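Local coordinates for uncharacterized protein A6V7T0 (PDB 3K12), which is of unknown function but belongs to the YjgF-like superfamily, with small alpha-beta subunits that here assemble as a trimer, at residues D[61-66]-D[106-111]; D[65-70]-D[92-97]. One frame throughout, in Å; residues are numbered along the deposited sequence.

Contact 1 (D[61-66]-D[106-111]); sequences LSVRIL and VEMIVV
Arg64 lays the start of its side chain along Ile109, CG lying 4.0 Å from Ile109 CD1, and then turns away, so its flat end faces a residue of its own strand: Leu66 CD2 sits over the centre of one guanidinium face, 3.6 Å above the plane. NH1 is hydrogen-bonded to Ser95 OG and NH2 to Ala93 O, both on strand 91-96. The bend at chi2 (68°) makes this possible, and arginine suits the place because its methylenes pack while its end binds. The other flat group, the carboxylate of Glu107, holds a bound glycerol through OE1.

Strands 61-66 and 106-111 run antiparallel as neighbouring inner strands of the mixed sheet of this YjgF-like fold. Ser62, Arg64 and Leu66 pair with Val111, Ile109 and Glu107 by reciprocal backbone hydrogen bonds. At one end a classic beta bulge interrupts the pattern: Val111 O accepts from both Leu61 N (2.8 Å) and Ser62 N (3.0 Å). The first bond lies in the carbonyl plane on a lone pair, whereas the second donor is tilted 22° from that plane. Ser62 OG, 3.4 Å from Val111 CB, is small enough to sit beside that branched side chain. A water bound to this hydroxyl also donates to Ile109 O (2.9 Å).

On the face carrying Val63, Ile65, Met108 and Val110 the residues are apolar and buried, with helices 35-52 and 73-83 packed against them. Val63 CG1 meets both CB and the selenium of Met108, a selenomethionine, the latter at 3.9 Å; the extended chain of Met108 draws its length past the valine methyl. The side chains of Ile65 and Val106 cross obliquely, CG2 of Ile65 3.6 Å from CG2 of Val106, compact branched groups that fill the sheet-helix interface.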
ATOM      1  N   LEU D  61      -5.031  -6.376   8.884  1.00 10.30           N
ATOM      2  CA  LEU D  61      -4.282  -5.234   9.443  1.00 10.64           C
ATOM      3  C   LEU D  61      -4.462  -4.003   8.579  1.00  9.57           C
ATOM      4  O   LEU D  61      -4.748  -2.918   9.111  1.00 10.55           O
ATOM      5  CB  LEU D  61      -2.781  -5.565   9.541  1.00 10.41           C
ATOM      6  CG  LEU D  61      -2.523  -6.726  10.505  1.00 11.16           C
ATOM      7  CD1 LEU D  61      -1.097  -7.267  10.312  1.00 12.53           C
ATOM      8  CD2 LEU D  61      -2.763  -6.409  11.993  1.00 12.40           C
ATOM      9  N   SER D  62      -4.293  -4.149   7.250  1.00  9.52           N
ATOM     10  CA  SER D  62      -4.456  -3.002   6.342  1.00  9.91           C
ATOM     11  C   SER D  62      -5.103  -3.448   5.059  1.00 10.99           C
ATOM     12  O   SER D  62      -4.823  -4.553   4.567  1.00 11.39           O
ATOM     13  CB  SER D  62      -3.103  -2.295   6.030  1.00 11.60           C
ATOM     14  OG  SER D  62      -2.250  -3.140   5.293  1.00 13.96           O
ATOM     15  N   VAL D  63      -5.954  -2.591   4.505  1.00 10.02           N
ATOM     16  CA  VAL D  63      -6.524  -2.818   3.163  1.00 10.04           C
ATOM     17  C   VAL D  63      -6.405  -1.542   2.360  1.00 10.97           C
ATOM     18  O   VAL D  63      -6.874  -0.488   2.791  1.00 11.33           O
ATOM     19  CB  VAL D  63      -8.025  -3.296   3.218  1.00 10.60           C
ATOM     20  CG1 VAL D  63      -8.531  -3.604   1.791  1.00 12.55           C
ATOM     21  CG2 VAL D  63      -8.136  -4.498   4.100  1.00 11.55           C
ATOM     22  N   ARG D  64      -5.746  -1.627   1.213  1.00 10.18           N
ATOM     23  CA  ARG D  64      -5.714  -0.538   0.256  1.00 10.09           C
ATOM     24  C   ARG D  64      -6.863  -0.764  -0.686  1.00 10.26           C
ATOM     25  O   ARG D  64      -7.013  -1.847  -1.258  1.00 11.79           O
ATOM     26  CB  ARG D  64      -4.370  -0.563  -0.494  1.00 10.23           C
ATOM     27  CG  ARG D  64      -4.196   0.560  -1.498  1.00 13.36           C
ATOM     28  CD  ARG D  64      -4.084   1.944  -0.818  1.00 11.32           C
ATOM     29  NE  ARG D  64      -3.775   2.920  -1.846  1.00 13.83           N
ATOM     30  CZ  ARG D  64      -4.617   3.796  -2.368  1.00 13.75           C
ATOM     31  NH1 ARG D  64      -4.204   4.564  -3.358  1.00 15.67           N
ATOM     32  NH2 ARG D  64      -5.860   3.940  -1.881  1.00 14.76           N
ATOM     33  N   ILE D  65      -7.722   0.237  -0.822  1.00 10.84           N
ATOM     34  CA  ILE D  65      -8.932   0.111  -1.664  1.00 11.36           C
ATOM     35  C   ILE D  65      -8.849   1.077  -2.823  1.00 11.89           C
ATOM     36  O   ILE D  65      -8.805   2.305  -2.617  1.00 11.59           O
ATOM     37  CB  ILE D  65     -10.219   0.398  -0.855  1.00 12.12           C
ATOM     38  CG1 ILE D  65     -10.270  -0.490   0.374  1.00 13.04           C
ATOM     39  CG2 ILE D  65     -11.454   0.179  -1.748  1.00 12.68           C
ATOM     40  CD1 ILE D  65     -11.470  -0.193   1.347  1.00 14.47           C
ATOM     41  N   LEU D  66      -8.809   0.533  -4.035  1.00 12.67           N
ATOM     42  CA  LEU D  66      -8.742   1.326  -5.261  1.00 13.19           C
ATOM     43  C   LEU D  66     -10.135   1.269  -5.874  1.00 15.33           C
ATOM     44  O   LEU D  66     -10.595   0.206  -6.261  1.00 15.45           O
ATOM     45  CB  LEU D  66      -7.659   0.762  -6.210  1.00 13.32           C
ATOM     46  CG  LEU D  66      -6.303   0.444  -5.576  1.00 13.07           C
ATOM     47  CD1 LEU D  66      -5.421  -0.267  -6.599  1.00 15.22           C
ATOM     48  CD2 LEU D  66      -5.653   1.764  -5.145  1.00 15.28           C
ATOM     49  N   VAL D 106     -13.651  -2.075  -8.266  1.00 15.85           N
ATOM     50  CA  VAL D 106     -12.845  -1.939  -7.059  1.00 15.58           C
ATOM     51  C   VAL D 106     -11.767  -3.020  -7.043  1.00 15.20           C
ATOM     52  O   VAL D 106     -11.927  -4.109  -7.602  1.00 14.33           O
ATOM     53  CB  VAL D 106     -13.719  -2.005  -5.766  1.00 15.38           C
ATOM     54  CG1 VAL D 106     -14.415  -3.359  -5.605  1.00 16.32           C
ATOM     55  CG2 VAL D 106     -12.897  -1.619  -4.520  1.00 18.11           C
ATOM     56  N   GLU D 107     -10.650  -2.696  -6.402  1.00 14.50           N
ATOM     57  CA  GLU D 107      -9.567  -3.631  -6.211  1.00 14.25           C
ATOM     58  C   GLU D 107      -9.030  -3.418  -4.809  1.00 13.54           C
ATOM     59  O   GLU D 107      -8.912  -2.270  -4.369  1.00 14.62           O
ATOM     60  CB  GLU D 107      -8.476  -3.399  -7.248  1.00 14.86           C
ATOM     61  CG  GLU D 107      -7.271  -4.348  -7.089  1.00 16.30           C
ATOM     62  CD  GLU D 107      -6.331  -4.381  -8.302  1.00 19.93           C
ATOM     63  OE1 GLU D 107      -5.266  -5.062  -8.207  1.00 21.73           O
ATOM     64  OE2 GLU D 107      -6.640  -3.771  -9.344  1.00 20.98           O
HETATM   65  N   MSE D 108      -8.733  -4.503  -4.102  1.00 12.09           N
HETATM   66  CA  MSE D 108      -8.221  -4.423  -2.721  1.00 12.26           C
HETATM   67  C   MSE D 108      -6.888  -5.129  -2.614  1.00 12.58           C
HETATM   68  O   MSE D 108      -6.650  -6.158  -3.285  1.00 13.63           O
HETATM   69  CB  MSE D 108      -9.175  -5.091  -1.767  1.00 12.68           C
HETATM   70  CG  MSE D 108     -10.453  -4.272  -1.629  1.00 14.65           C
HETATM   71 SE   MSE D 108     -11.603  -4.999  -0.257  1.00 20.46          SE
HETATM   72  CE  MSE D 108     -13.175  -3.912  -0.548  1.00 21.36           C
ATOM     73  N   ILE D 109      -6.039  -4.609  -1.729  1.00 11.34           N
ATOM     74  CA  ILE D 109      -4.705  -5.168  -1.455  1.00 11.32           C
ATOM     75  C   ILE D 109      -4.574  -5.300   0.053  1.00 10.86           C
ATOM     76  O   ILE D 109      -4.878  -4.344   0.789  1.00 11.19           O
ATOM     77  CB  ILE D 109      -3.574  -4.229  -1.967  1.00 11.00           C
ATOM     78  CG1 ILE D 109      -3.872  -3.732  -3.376  1.00 13.72           C
ATOM     79  CG2 ILE D 109      -2.224  -4.971  -1.906  1.00 13.21           C
ATOM     80  CD1 ILE D 109      -3.022  -2.488  -3.802  1.00 16.10           C
ATOM     81  N   VAL D 110      -4.163  -6.452   0.538  1.00 10.72           N
ATOM     82  CA  VAL D 110      -4.336  -6.777   1.941  1.00 11.00           C
ATOM     83  C   VAL D 110      -3.056  -7.205   2.652  1.00 10.91           C
ATOM     84  O   VAL D 110      -2.252  -7.968   2.093  1.00 11.88           O
ATOM     85  CB  VAL D 110      -5.334  -7.946   2.067  1.00 11.40           C
ATOM     86  CG1 VAL D 110      -5.529  -8.384   3.512  1.00 12.94           C
ATOM     87  CG2 VAL D 110      -6.667  -7.566   1.411  1.00 13.32           C
ATOM     88  N   VAL D 111      -2.879  -6.715   3.866  1.00 10.36           N
ATOM     89  CA  VAL D 111      -1.943  -7.286   4.827  1.00 10.26           C
ATOM     90  C   VAL D 111      -2.725  -7.734   6.054  1.00 10.48           C
ATOM     91  O   VAL D 111      -3.603  -6.986   6.537  1.00 10.59           O
ATOM     92  CB  VAL D 111      -0.849  -6.270   5.247  1.00  9.93           C
ATOM     93  CG1 VAL D 111       0.143  -6.919   6.187  1.00 11.03           C
ATOM     94  CG2 VAL D 111      -0.116  -5.794   4.018  1.00 12.18           C
TER
HETATM   95  O   HOH W   1      -2.789  -3.251   2.506  1.00 14.71           O

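Contact 2 (D[65-70]-D[92-97]); sequences ILLAHR and RACSLA
Ile65 sets its terminal methyl on the flat end of Arg92: CD1 lies over the centre of the guanidinium, 3.7 Å above its plane. The arginine chain bends at chi3 (-85°), which turns the group over the end of the Ile65 side chain. Its polar end is held by helix 73-83: NH2 is hydrogen-bonded to Asn77 OD1, and Trp80 makes a cation-pi contact with it.

Next to this pair Cys94 turns its sulfur to the same side of the sheet, SG standing 4.0 Å from Ile65 CG2 and about as far from Leu67 CB. A compact, weakly polar thiol fits here and packs against Leu76 of helix 73-83. Leu67 and Leu96 run abreast on the same face, their CD2 methyls 3.9 Å apart. The other methyl of Leu96, CD1, lies over a face of the Arg70 guanidinium, 3.8 Å from Arg70 NH2; the two side chains meet at about a right angle.

The backbones are parallel neighbours, the two strands of a beta-alpha-beta crossover whose connecting helix is 73-83. Ile65 and Leu67 each give an N-H and a carbonyl to strand 92-96 and its end. Ser95 N lies almost on the extended C=O line of Ile65 (Ser95 N to Ile65 O 3.2 Å), though its N-H is somewhat bent from it, while Ala97 N approaches Leu67 O (2.9 Å) from 37° above the carbonyl plane, as the strand runs out. Past that point a water donates to Ala68 O at 2.7 Å and weakly to Ala97 O.

Arg92 and Arg70 each turn a guanidinium face to an aliphatic methyl, while Arg92 NH2 finds its acceptor within the chain and Arg70 NH1 and NH2 find theirs across the subunit interface, in Ile100 O and Leu99 O of the second subunit.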
ATOM      1  N   ILE D  65      -7.722   0.237  -0.822  1.00 10.84           N
ATOM      2  CA  ILE D  65      -8.932   0.111  -1.664  1.00 11.36           C
ATOM      3  C   ILE D  65      -8.849   1.077  -2.823  1.00 11.89           C
ATOM      4  O   ILE D  65      -8.805   2.305  -2.617  1.00 11.59           O
ATOM      5  CB  ILE D  65     -10.219   0.398  -0.855  1.00 12.12           C
ATOM      6  CG1 ILE D  65     -10.270  -0.490   0.374  1.00 13.04           C
ATOM      7  CG2 ILE D  65     -11.454   0.179  -1.748  1.00 12.68           C
ATOM      8  CD1 ILE D  65     -11.470  -0.193   1.347  1.00 14.47           C
ATOM      9  N   LEU D  66      -8.809   0.533  -4.035  1.00 12.67           N
ATOM     10  CA  LEU D  66      -8.742   1.326  -5.261  1.00 13.19           C
ATOM     11  C   LEU D  66     -10.135   1.269  -5.874  1.00 15.33           C
ATOM     12  O   LEU D  66     -10.595   0.206  -6.261  1.00 15.45           O
ATOM     13  CB  LEU D  66      -7.659   0.762  -6.210  1.00 13.32           C
ATOM     14  CG  LEU D  66      -6.303   0.444  -5.576  1.00 13.07           C
ATOM     15  CD1 LEU D  66      -5.421  -0.267  -6.599  1.00 15.22           C
ATOM     16  CD2 LEU D  66      -5.653   1.764  -5.145  1.00 15.28           C
ATOM     17  N   LEU D  67     -10.788   2.422  -5.949  1.00 14.61           N
ATOM     18  CA  LEU D  67     -12.187   2.497  -6.353  1.00 15.80           C
ATOM     19  C   LEU D  67     -12.266   3.130  -7.731  1.00 16.00           C
ATOM     20  O   LEU D  67     -11.687   4.181  -7.951  1.00 17.18           O
ATOM     21  CB  LEU D  67     -12.973   3.296  -5.304  1.00 16.39           C
ATOM     22  CG  LEU D  67     -14.468   3.477  -5.571  1.00 17.23           C
ATOM     23  CD1 LEU D  67     -15.254   2.169  -5.435  1.00 16.32           C
ATOM     24  CD2 LEU D  67     -15.010   4.430  -4.504  1.00 18.12           C
ATOM     25  N   ALA D  68     -12.974   2.497  -8.671  1.00 16.73           N
ATOM     26  CA  ALA D  68     -12.993   3.007 -10.048  1.00 17.55           C
ATOM     27  C   ALA D  68     -13.838   4.270 -10.247  1.00 19.01           C
ATOM     28  O   ALA D  68     -13.474   5.119 -11.064  1.00 19.58           O
ATOM     29  CB  ALA D  68     -13.439   1.910 -11.026  1.00 17.81           C
ATOM     30  N   HIS D  69     -14.946   4.375  -9.513  1.00 19.40           N
ATOM     31  CA  HIS D  69     -15.970   5.396  -9.760  1.00 20.71           C
ATOM     32  C   HIS D  69     -16.473   5.966  -8.451  1.00 20.18           C
ATOM     33  O   HIS D  69     -16.915   5.231  -7.557  1.00 19.88           O
ATOM     34  CB  HIS D  69     -17.159   4.807 -10.531  1.00 21.18           C
ATOM     35  CG  HIS D  69     -16.787   4.100 -11.792  1.00 23.06           C
ATOM     36  ND1 HIS D  69     -16.319   4.759 -12.910  1.00 26.46           N
ATOM     37  CD2 HIS D  69     -16.826   2.786 -12.113  1.00 23.57           C
ATOM     38  CE1 HIS D  69     -16.074   3.876 -13.863  1.00 26.99           C
ATOM     39  NE2 HIS D  69     -16.372   2.674 -13.405  1.00 26.45           N
ATOM     40  N   ARG D  70     -16.450   7.297  -8.361  1.00 21.16           N
ATOM     41  CA  ARG D  70     -16.888   8.023  -7.173  1.00 22.15           C
ATOM     42  C   ARG D  70     -18.292   7.654  -6.700  1.00 21.53           C
ATOM     43  O   ARG D  70     -18.530   7.535  -5.491  1.00 22.38           O
ATOM     44  CB  ARG D  70     -16.842   9.524  -7.461  1.00 22.77           C
ATOM     45  CG  ARG D  70     -17.367  10.357  -6.314  1.00 25.40           C
ATOM     46  CD  ARG D  70     -17.145  11.824  -6.583  1.00 27.68           C
ATOM     47  NE  ARG D  70     -15.727  12.171  -6.497  1.00 28.38           N
ATOM     48  CZ  ARG D  70     -15.054  12.272  -5.351  1.00 27.46           C
ATOM     49  NH1 ARG D  70     -15.665  12.029  -4.191  1.00 29.92           N
ATOM     50  NH2 ARG D  70     -13.766  12.601  -5.374  1.00 26.06           N
ATOM     51  N   ARG D  92      -7.701   1.103   6.648  1.00 10.72           N
ATOM     52  CA  ARG D  92      -7.961   1.173   5.221  1.00 10.77           C
ATOM     53  C   ARG D  92      -7.563   2.526   4.668  1.00 11.12           C
ATOM     54  O   ARG D  92      -7.478   3.512   5.395  1.00 11.69           O
ATOM     55  CB  ARG D  92      -9.409   0.794   4.875  1.00 12.74           C
ATOM     56  CG  ARG D  92     -10.473   1.398   5.761  1.00 14.50           C
ATOM     57  CD  ARG D  92     -11.871   1.206   5.177  1.00 14.64           C
ATOM     58  NE  ARG D  92     -12.241   2.232   4.209  1.00 15.91           N
ATOM     59  CZ  ARG D  92     -13.402   2.233   3.558  1.00 16.54           C
ATOM     60  NH1 ARG D  92     -14.278   1.241   3.757  1.00 16.87           N
ATOM     61  NH2 ARG D  92     -13.677   3.191   2.679  1.00 17.69           N
ATOM     62  N   ALA D  93      -7.345   2.561   3.378  1.00 11.20           N
ATOM     63  CA  ALA D  93      -7.133   3.823   2.667  1.00 10.66           C
ATOM     64  C   ALA D  93      -7.733   3.669   1.288  1.00 11.81           C
ATOM     65  O   ALA D  93      -7.351   2.761   0.542  1.00 12.28           O
ATOM     66  CB  ALA D  93      -5.656   4.175   2.591  1.00 12.03           C
ATOM     67  N   CYS D  94      -8.681   4.532   0.960  1.00 12.24           N
ATOM     68  CA  CYS D  94      -9.441   4.402  -0.278  1.00 13.64           C
ATOM     69  C   CYS D  94      -9.228   5.638  -1.099  1.00 14.37           C
ATOM     70  O   CYS D  94      -9.336   6.743  -0.568  1.00 16.41           O
ATOM     71  CB  CYS D  94     -10.929   4.281   0.054  1.00 14.11           C
ATOM     72  SG  CYS D  94     -12.031   4.167  -1.432  1.00 17.16           S
ATOM     73  N   SER D  95      -8.921   5.447  -2.374  1.00 14.19           N
ATOM     74  CA  SER D  95      -8.837   6.562  -3.325  1.00 15.28           C
ATOM     75  C   SER D  95      -9.357   6.115  -4.698  1.00 15.73           C
ATOM     76  O   SER D  95      -9.610   4.921  -4.919  1.00 15.35           O
ATOM     77  CB  SER D  95      -7.396   7.083  -3.384  1.00 16.31           C
ATOM     78  OG  SER D  95      -6.531   6.112  -3.979  1.00 18.71           O
ATOM     79  N   LEU D  96      -9.545   7.048  -5.614  1.00 16.70           N
ATOM     80  CA  LEU D  96     -10.074   6.694  -6.922  1.00 19.00           C
ATOM     81  C   LEU D  96      -8.893   6.337  -7.806  1.00 19.64           C
ATOM     82  O   LEU D  96      -7.818   6.968  -7.726  1.00 22.39           O
ATOM     83  CB  LEU D  96     -10.882   7.858  -7.502  1.00 19.05           C
ATOM     84  CG  LEU D  96     -12.164   8.203  -6.727  1.00 20.80           C
ATOM     85  CD1 LEU D  96     -12.876   9.431  -7.314  1.00 25.83           C
ATOM     86  CD2 LEU D  96     -13.164   7.066  -6.668  1.00 23.96           C
ATOM     87  N   ALA D  97      -9.051   5.285  -8.600  1.00 18.99           N
ATOM     88  CA  ALA D  97      -7.970   4.834  -9.467  1.00 19.71           C
ATOM     89  C   ALA D  97      -8.540   4.266 -10.752  1.00 19.82           C
ATOM     90  O   ALA D  97      -9.654   3.750 -10.761  1.00 21.20           O
ATOM     91  CB  ALA D  97      -7.108   3.795  -8.759  1.00 20.22           C
TER
HETATM   92  O   HOH W   2     -11.940   4.540 -13.166  1.00 29.96           O

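Contacts 1 and 2 share Ile65 and Leu66, because strand 60-67 lies between strands 106-113 and 91-96 in one sheet; their centres are 9 Å apart. Arg64 of contact 1 ties them together by probable hydrogen bonds to contact 2, NH1 lying 2.9 Å from Ser95 OG and NH2 3.1 Å from Ala93 O. Ile65 packs on both neighbours, and helix 73-83 covers it. The opposite face meets other subunits: Leu66 packs on Arg64 of the third subunit, while Ala93 packs on Ile109 of the second. A glycerol, probably a crystallisation additive, comes within about 3 Å (nearest atoms) of the Glu107 side chain in contact 1; whether it marks a pocket is not settled.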